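Local coordinates for amino acid amide racemase (Ochrobactrum anthropi, PDB 6GIO), which binds pyridoxal-5'-phosphate at the subunit interface of a dimer, as a member of the class-III aminotransferase family with the fold type I architecture, at residues V88-D93 and V106-S111; G112-D117 and V292-A297. One frame throughout, in Å; residues are numbered along the deposited sequence.

Interaction 1 of 2, residues V88-D93 and V106-S111. With PLP (pyridoxal-5'-phosphate), chain G.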
loop_
_atom_site.group_PDB
_atom_site.type_symbol
_atom_site.label_atom_id
_atom_site.label_comp_id
_atom_site.label_asym_id
_atom_site.label_seq_id
_atom_site.Cartn_x
_atom_site.Cartn_y
_atom_site.Cartn_z
ATOM N N VAL C 88 12.072 9.629 -9.871
ATOM C CA VAL C 88 13.500 9.949 -9.610
ATOM C C VAL C 88 13.592 11.399 -9.136
ATOM O O VAL C 88 14.275 11.693 -8.152
ATOM C CB VAL C 88 14.380 9.649 -10.837
ATOM C CG1 VAL C 88 15.826 10.146 -10.641
ATOM C CG2 VAL C 88 14.377 8.160 -11.086
ATOM N N SER C 89 12.855 12.291 -9.811
ATOM C CA SER C 89 12.810 13.717 -9.442
ATOM C C SER C 89 12.232 13.968 -8.055
ATOM O O SER C 89 12.819 14.730 -7.305
ATOM C CB SER C 89 12.071 14.561 -10.496
ATOM O OG SER C 89 12.646 14.326 -11.765
ATOM N N LEU C 90 11.117 13.310 -7.701
ATOM C CA LEU C 90 10.586 13.387 -6.309
ATOM C C LEU C 90 11.631 12.942 -5.273
ATOM O O LEU C 90 11.790 13.577 -4.214
ATOM C CB LEU C 90 9.307 12.542 -6.136
ATOM C CG LEU C 90 8.687 12.456 -4.724
ATOM C CD1 LEU C 90 8.431 13.846 -4.152
ATOM C CD2 LEU C 90 7.387 11.631 -4.712
ATOM N N ALA C 91 12.322 11.846 -5.556
ATOM C CA ALA C 91 13.375 11.377 -4.633
ATOM C C ALA C 91 14.437 12.477 -4.450
ATOM O O ALA C 91 14.872 12.722 -3.342
ATOM C CB ALA C 91 14.008 10.090 -5.119
ATOM N N GLU C 92 14.841 13.108 -5.551
ATOM C CA GLU C 92 15.799 14.225 -5.532
ATOM C C GLU C 92 15.229 15.372 -4.700
ATOM O O GLU C 92 15.941 15.962 -3.873
ATOM C CB GLU C 92 16.113 14.713 -6.969
ATOM C CG GLU C 92 16.974 13.777 -7.785
ATOM C CD GLU C 92 16.938 14.058 -9.284
ATOM O OE1 GLU C 92 16.029 14.754 -9.766
ATOM O OE2 GLU C 92 17.797 13.514 -10.005
ATOM N N ASP C 93 13.932 15.679 -4.901
ATOM C CA ASP C 93 13.247 16.709 -4.081
ATOM C C ASP C 93 13.289 16.403 -2.582
ATOM O O ASP C 93 13.547 17.318 -1.766
ATOM C CB ASP C 93 11.766 16.879 -4.416
ATOM C CG ASP C 93 11.519 17.434 -5.810
ATOM O OD1 ASP C 93 12.461 17.922 -6.449
ATOM O OD2 ASP C 93 10.350 17.346 -6.290
ATOM N N VAL C 106 16.206 6.804 -1.224
ATOM C CA VAL C 106 14.770 6.897 -1.044
ATOM C C VAL C 106 14.078 5.647 -1.576
ATOM O O VAL C 106 14.364 5.172 -2.675
ATOM C CB VAL C 106 14.237 8.075 -1.819
ATOM C CG1 VAL C 106 12.762 8.302 -1.487
ATOM C CG2 VAL C 106 15.091 9.285 -1.483
ATOM N N TRP C 107 13.201 5.096 -0.773
ATOM C CA TRP C 107 12.332 4.020 -1.203
ATOM C C TRP C 107 10.976 4.618 -1.211
ATOM O O TRP C 107 10.677 5.391 -0.358
ATOM C CB TRP C 107 12.398 2.889 -0.167
ATOM C CG TRP C 107 11.384 1.793 -0.249
ATOM C CD1 TRP C 107 11.560 0.590 -0.828
ATOM C CD2 TRP C 107 10.065 1.771 0.359
ATOM N NE1 TRP C 107 10.423 -0.177 -0.664
ATOM C CE2 TRP C 107 9.501 0.517 0.076
ATOM C CE3 TRP C 107 9.308 2.700 1.112
ATOM C CZ2 TRP C 107 8.220 0.141 0.521
ATOM C CZ3 TRP C 107 7.992 2.314 1.538
ATOM C CH2 TRP C 107 7.487 1.050 1.222
ATOM N N PHE C 108 10.132 4.197 -2.136
ATOM C CA PHE C 108 8.728 4.619 -2.183
ATOM C C PHE C 108 7.731 3.518 -1.902
ATOM O O PHE C 108 7.953 2.365 -2.277
ATOM C CB PHE C 108 8.416 5.156 -3.574
ATOM C CG PHE C 108 9.025 6.495 -3.849
ATOM C CD1 PHE C 108 8.583 7.631 -3.159
ATOM C CD2 PHE C 108 10.074 6.623 -4.769
ATOM C CE1 PHE C 108 9.158 8.871 -3.384
ATOM C CE2 PHE C 108 10.624 7.869 -5.029
ATOM C CZ PHE C 108 10.188 8.994 -4.327
ATOM N N GLY C 109 6.585 3.888 -1.320
ATOM C CA GLY C 109 5.505 2.922 -1.125
ATOM C C GLY C 109 4.193 3.632 -1.273
ATOM O O GLY C 109 4.136 4.707 -1.890
ATOM N N HIS C 110 3.140 3.025 -0.751
ATOM C CA HIS C 110 1.787 3.584 -0.896
ATOM C C HIS C 110 1.191 4.154 0.332
ATOM O O HIS C 110 0.184 4.857 0.240
ATOM C CB HIS C 110 0.838 2.493 -1.315
ATOM C CG HIS C 110 1.285 1.771 -2.515
ATOM N ND1 HIS C 110 1.460 2.407 -3.730
ATOM C CD2 HIS C 110 1.590 0.470 -2.711
ATOM C CE1 HIS C 110 1.818 1.510 -4.629
ATOM N NE2 HIS C 110 1.938 0.338 -4.031
ATOM N N SER C 111 1.751 3.819 1.497
ATOM C CA SER C 111 1.099 4.145 2.771
ATOM C C SER C 111 2.095 4.331 3.912
ATOM O O SER C 111 3.226 3.897 3.824
ATOM C CB SER C 111 0.048 3.078 3.183
ATOM O OG SER C 111 0.604 1.783 3.552
HETATM N N1 PLP G . 2.525 6.649 11.090
HETATM C C2 PLP G . 1.838 7.710 11.583
HETATM C C2A PLP G . 2.431 8.662 12.575
HETATM C C3 PLP G . 0.435 7.963 11.166
HETATM O O3 PLP G . -0.232 9.009 11.669
HETATM C C4 PLP G . -0.208 7.081 10.172
HETATM C C4A PLP G . -1.614 7.338 9.734
HETATM C C5 PLP G . 0.651 5.945 9.683
HETATM C C6 PLP G . 1.964 5.807 10.182
HETATM C C5A PLP G . 0.075 4.933 8.706
HETATM O O4P PLP G . -0.466 5.495 7.503
HETATM P P PLP G . -1.530 4.694 6.622
HETATM O O1P PLP G . -1.402 5.375 5.295
HETATM O O2P PLP G . -2.887 4.902 7.271
HETATM O O3P PLP G . -1.037 3.254 6.591
#
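Leu90 and Ala91 of helix 85-97 pack on Phe108 and Val106 of strand 104-109. This is helix-on-sheet packing in the large domain of a fold type I PLP enzyme. The strand is the outermost of a seven-stranded mixed sheet within its chain. The axes of the two short segments pass 9.2 Å apart at 121°.

The contact between the segments is apolar and buried. Leu90 comes obliquely to the outer part of the Phe108 ring, with CD2 3.5 Å from CE1. CG of Leu90 is anti to the backbone N (chi1 176°), which carries CG and its CD2 methyl to the ring. Ala91 is shared by two partners. Its CB meets Val106 CB at 3.9 Å and Phe108 CE2 at 4.0 Å. The Phe108 ring is turned with its edge to the helix backbone: Ala91 N lies near the ring plane, 3.8 Å from CZ. Val106 CG1 covers one ring face from within the strand, offset toward the rim. Helix 300-315 adds a further wall, with Thr303 and Leu310 against Leu90.

The charged groups of the helix take no part in the apolar patch. Asp93 makes a salt bridge to Arg307. Glu92 makes another to Arg10 of the second subunit, so the helix also takes part in the dimer interface.

Backbone bonds join the strand to its neighbour 276-281, through Trp107 with Val278. Beyond the strand the chain runs into the cofactor site. Ser111 is the N-cap of helix 112-127, with OG bonded to Asp114 N. Its CB lies against the phosphate of pyridoxal-5'-phosphate, 3.4 Å from O1P.

Interaction 2 of 2, residues G112-D117 and V292-A297. With PLP (pyridoxal-5'-phosphate), chain G; PLP (pyridoxal-5'-phosphate), chain E.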
loop_
_atom_site.group_PDB
_atom_site.type_symbol
_atom_site.label_atom_id
_atom_site.label_comp_id
_atom_site.label_asym_id
_atom_site.label_seq_id
_atom_site.Cartn_x
_atom_site.Cartn_y
_atom_site.Cartn_z
ATOM N N GLY C 112 1.660 4.988 4.978
ATOM C CA GLY C 112 2.472 5.052 6.216
ATOM C C GLY C 112 2.788 3.656 6.747
ATOM O O GLY C 112 3.918 3.369 7.161
ATOM N N SER C 113 1.797 2.773 6.683
ATOM C CA SER C 113 1.928 1.393 7.155
ATOM C C SER C 113 2.949 0.599 6.417
ATOM O O SER C 113 3.681 -0.157 7.045
ATOM C CB SER C 113 0.588 0.632 7.025
ATOM O OG SER C 113 -0.432 1.335 7.746
ATOM N N ASP C 114 2.984 0.699 5.095
ATOM C CA ASP C 114 3.970 -0.070 4.313
ATOM C C ASP C 114 5.408 0.540 4.445
ATOM O O ASP C 114 6.415 -0.196 4.435
ATOM C CB ASP C 114 3.502 -0.387 2.855
ATOM C CG ASP C 114 3.543 0.815 1.838
ATOM O OD1 ASP C 114 4.242 1.808 2.026
ATOM O OD2 ASP C 114 2.894 0.686 0.751
ATOM N N ALA C 115 5.459 1.852 4.674
ATOM C CA ALA C 115 6.735 2.572 4.858
ATOM C C ALA C 115 7.371 2.209 6.174
ATOM O O ALA C 115 8.608 1.979 6.245
ATOM C CB ALA C 115 6.527 4.073 4.734
ATOM N N ASN C 116 6.567 2.130 7.225
ATOM C CA ASN C 116 7.110 1.687 8.505
ATOM C C ASN C 116 7.410 0.171 8.527
ATOM O O ASN C 116 8.329 -0.285 9.234
ATOM C CB ASN C 116 6.198 2.068 9.695
ATOM C CG ASN C 116 6.260 3.540 10.043
ATOM O OD1 ASN C 116 5.219 4.212 10.135
ATOM N ND2 ASN C 116 7.470 4.062 10.217
ATOM N N ASP C 117 6.656 -0.607 7.765
ATOM C CA ASP C 117 6.966 -2.025 7.635
ATOM C C ASP C 117 8.341 -2.188 6.957
ATOM O O ASP C 117 9.193 -2.956 7.407
ATOM C CB ASP C 117 5.877 -2.730 6.851
ATOM C CG ASP C 117 6.009 -4.235 6.918
ATOM O OD1 ASP C 117 6.656 -4.763 7.844
ATOM O OD2 ASP C 117 5.467 -4.907 6.048
ATOM N N VAL C 292 12.393 -5.111 -0.500
ATOM C CA VAL C 292 11.054 -4.634 -0.169
ATOM C C VAL C 292 10.376 -4.123 -1.438
ATOM O O VAL C 292 10.510 -2.965 -1.785
ATOM C CB VAL C 292 11.077 -3.541 0.920
ATOM C CG1 VAL C 292 9.670 -3.318 1.446
ATOM C CG2 VAL C 292 11.977 -3.938 2.090
ATOM N N LEU C 293 9.628 -5.005 -2.104
ATOM C CA LEU C 293 9.064 -4.753 -3.417
ATOM C C LEU C 293 7.567 -4.637 -3.382
ATOM O O LEU C 293 6.884 -5.467 -2.751
ATOM C CB LEU C 293 9.373 -5.911 -4.346
ATOM C CG LEU C 293 10.840 -6.192 -4.704
ATOM C CD1 LEU C 293 10.860 -7.267 -5.789
ATOM C CD2 LEU C 293 11.566 -4.940 -5.152
ATOM N N GLN C 294 7.040 -3.605 -4.034
ATOM C CA GLN C 294 5.607 -3.556 -4.327
ATOM C C GLN C 294 5.473 -3.045 -5.732
ATOM O O GLN C 294 5.969 -1.957 -6.043
ATOM C CB GLN C 294 4.863 -2.641 -3.389
ATOM C CG GLN C 294 4.649 -3.202 -2.006
ATOM C CD GLN C 294 4.023 -2.159 -1.118
ATOM O OE1 GLN C 294 4.672 -1.160 -0.776
ATOM N NE2 GLN C 294 2.744 -2.346 -0.787
ATOM N N THR C 295 4.748 -3.797 -6.557
ATOM C CA THR C 295 4.738 -3.560 -8.002
ATOM C C THR C 295 4.571 -2.091 -8.449
ATOM O O THR C 295 5.417 -1.576 -9.230
ATOM C CB THR C 295 3.711 -4.455 -8.695
ATOM O OG1 THR C 295 4.054 -5.830 -8.448
ATOM C CG2 THR C 295 3.742 -4.222 -10.208
ATOM N N THR C 296 3.510 -1.436 -7.977
ATOM C CA THR C 296 3.189 -0.080 -8.428
ATOM C C THR C 296 3.743 1.035 -7.576
ATOM O O THR C 296 3.460 2.189 -7.827
ATOM C CB THR C 296 1.667 0.151 -8.574
ATOM O OG1 THR C 296 1.055 0.030 -7.297
ATOM C CG2 THR C 296 1.078 -0.848 -9.535
ATOM N N ALA C 297 4.511 0.709 -6.557
ATOM C CA ALA C 297 5.218 1.735 -5.796
ATOM C C ALA C 297 6.115 2.568 -6.711
ATOM O O ALA C 297 6.795 2.038 -7.610
ATOM C CB ALA C 297 6.065 1.103 -4.693
HETATM N N1 PLP G . 2.525 6.649 11.090
HETATM C C2 PLP G . 1.838 7.710 11.583
HETATM C C2A PLP G . 2.431 8.662 12.575
HETATM C C3 PLP G . 0.435 7.963 11.166
HETATM O O3 PLP G . -0.232 9.009 11.669
HETATM C C4 PLP G . -0.208 7.081 10.172
HETATM C C4A PLP G . -1.614 7.338 9.734
HETATM C C5 PLP G . 0.651 5.945 9.683
HETATM C C6 PLP G . 1.964 5.807 10.182
HETATM C C5A PLP G . 0.075 4.933 8.706
HETATM O O4P PLP G . -0.466 5.495 7.503
HETATM P P PLP G . -1.530 4.694 6.622
HETATM O O1P PLP G . -1.402 5.375 5.295
HETATM O O2P PLP G . -2.887 4.902 7.271
HETATM O O3P PLP G . -1.037 3.254 6.591
HETATM N N1 PLP E . 0.180 -12.019 -5.257
HETATM C C2 PLP E . 0.473 -12.390 -6.541
HETATM C C2A PLP E . -0.053 -13.675 -7.138
HETATM C C3 PLP E . 1.338 -11.504 -7.377
HETATM O O3 PLP E . 1.688 -11.804 -8.652
HETATM C C4 PLP E . 1.838 -10.243 -6.782
HETATM C C4A PLP E . 2.694 -9.314 -7.562
HETATM C C5 PLP E . 1.468 -9.943 -5.371
HETATM C C6 PLP E . 0.646 -10.858 -4.693
HETATM C C5A PLP E . 2.003 -8.635 -4.762
HETATM O O4P PLP E . 1.490 -7.419 -5.368
HETATM P P PLP E . 2.237 -6.029 -5.091
HETATM O O1P PLP E . 3.584 -6.256 -5.782
HETATM O O2P PLP E . 2.456 -5.892 -3.593
HETATM O O3P PLP E . 1.350 -5.001 -5.710
#
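The Gln294 amide lies end-on over one face of the Asp114 carboxylate, offset toward OD2, the planes 85° apart. Asp114 OD2 stands beyond the amide's end, 3.6 Å from Gln294 CD; both end atoms are closer, the nearer 3.0 Å away (Gln294 OE1 as modelled). The indole of Trp107 packs against both side chains, and His110 touches Gln294. Asp114 CG sits between its backbone N and carbonyl carbon (chi1 75°). This folds the carboxylate back toward the start of its own helix, where OD2 accepts a bond from His110 N. The other oxygen, OD1, is bonded to Ser276 OG.

Each segment also holds a different cofactor phosphate. At the N terminus of helix 112-127, Gly112 N donates to O1P of one pyridoxal-5'-phosphate at 3.1 Å. Ser113 N donates to O3P of the same cofactor at 2.9 Å. This is a phosphate-binding helix start, and the helix dipole probably favours the anion there. Thr295 grips O1P of the second cofactor twice, through its backbone N at 2.8 Å and its OG1 at 2.7 Å. A type I turn from Gln294 to Ala297 shapes this loop. Thr295 of the second subunit likewise binds the first phosphate, so each phosphate is held by both chains.

Asp114 touches neither phosphate and probably acts from the second shell, next in the helix to Ser113. Its bonds to His110 and Ser276 fix the buried carboxylate, and the donors around it, with the helix start, would be expected to favour its ionised form.

Following the chain from the N terminus, helix 85-97 comes first and strand 104-109 next. Interaction 1 closes the short loop between them. Helix 112-127 follows directly and opens interaction 2, which closes only after 174 intervening residues, at the loop before helix 300-315. The six other strands of the sheet that holds strand 104-109 lie in that span. The two loops are in series and neither nest nor cross. Their centres are 11 Å apart, and they touch: Trp107 NE1 probably bonds to Val292 O at 3.0 Å. Together they tie helix 85-97, the outermost strand and a cofactor-binding helix start to the loop that reaches the other cofactor.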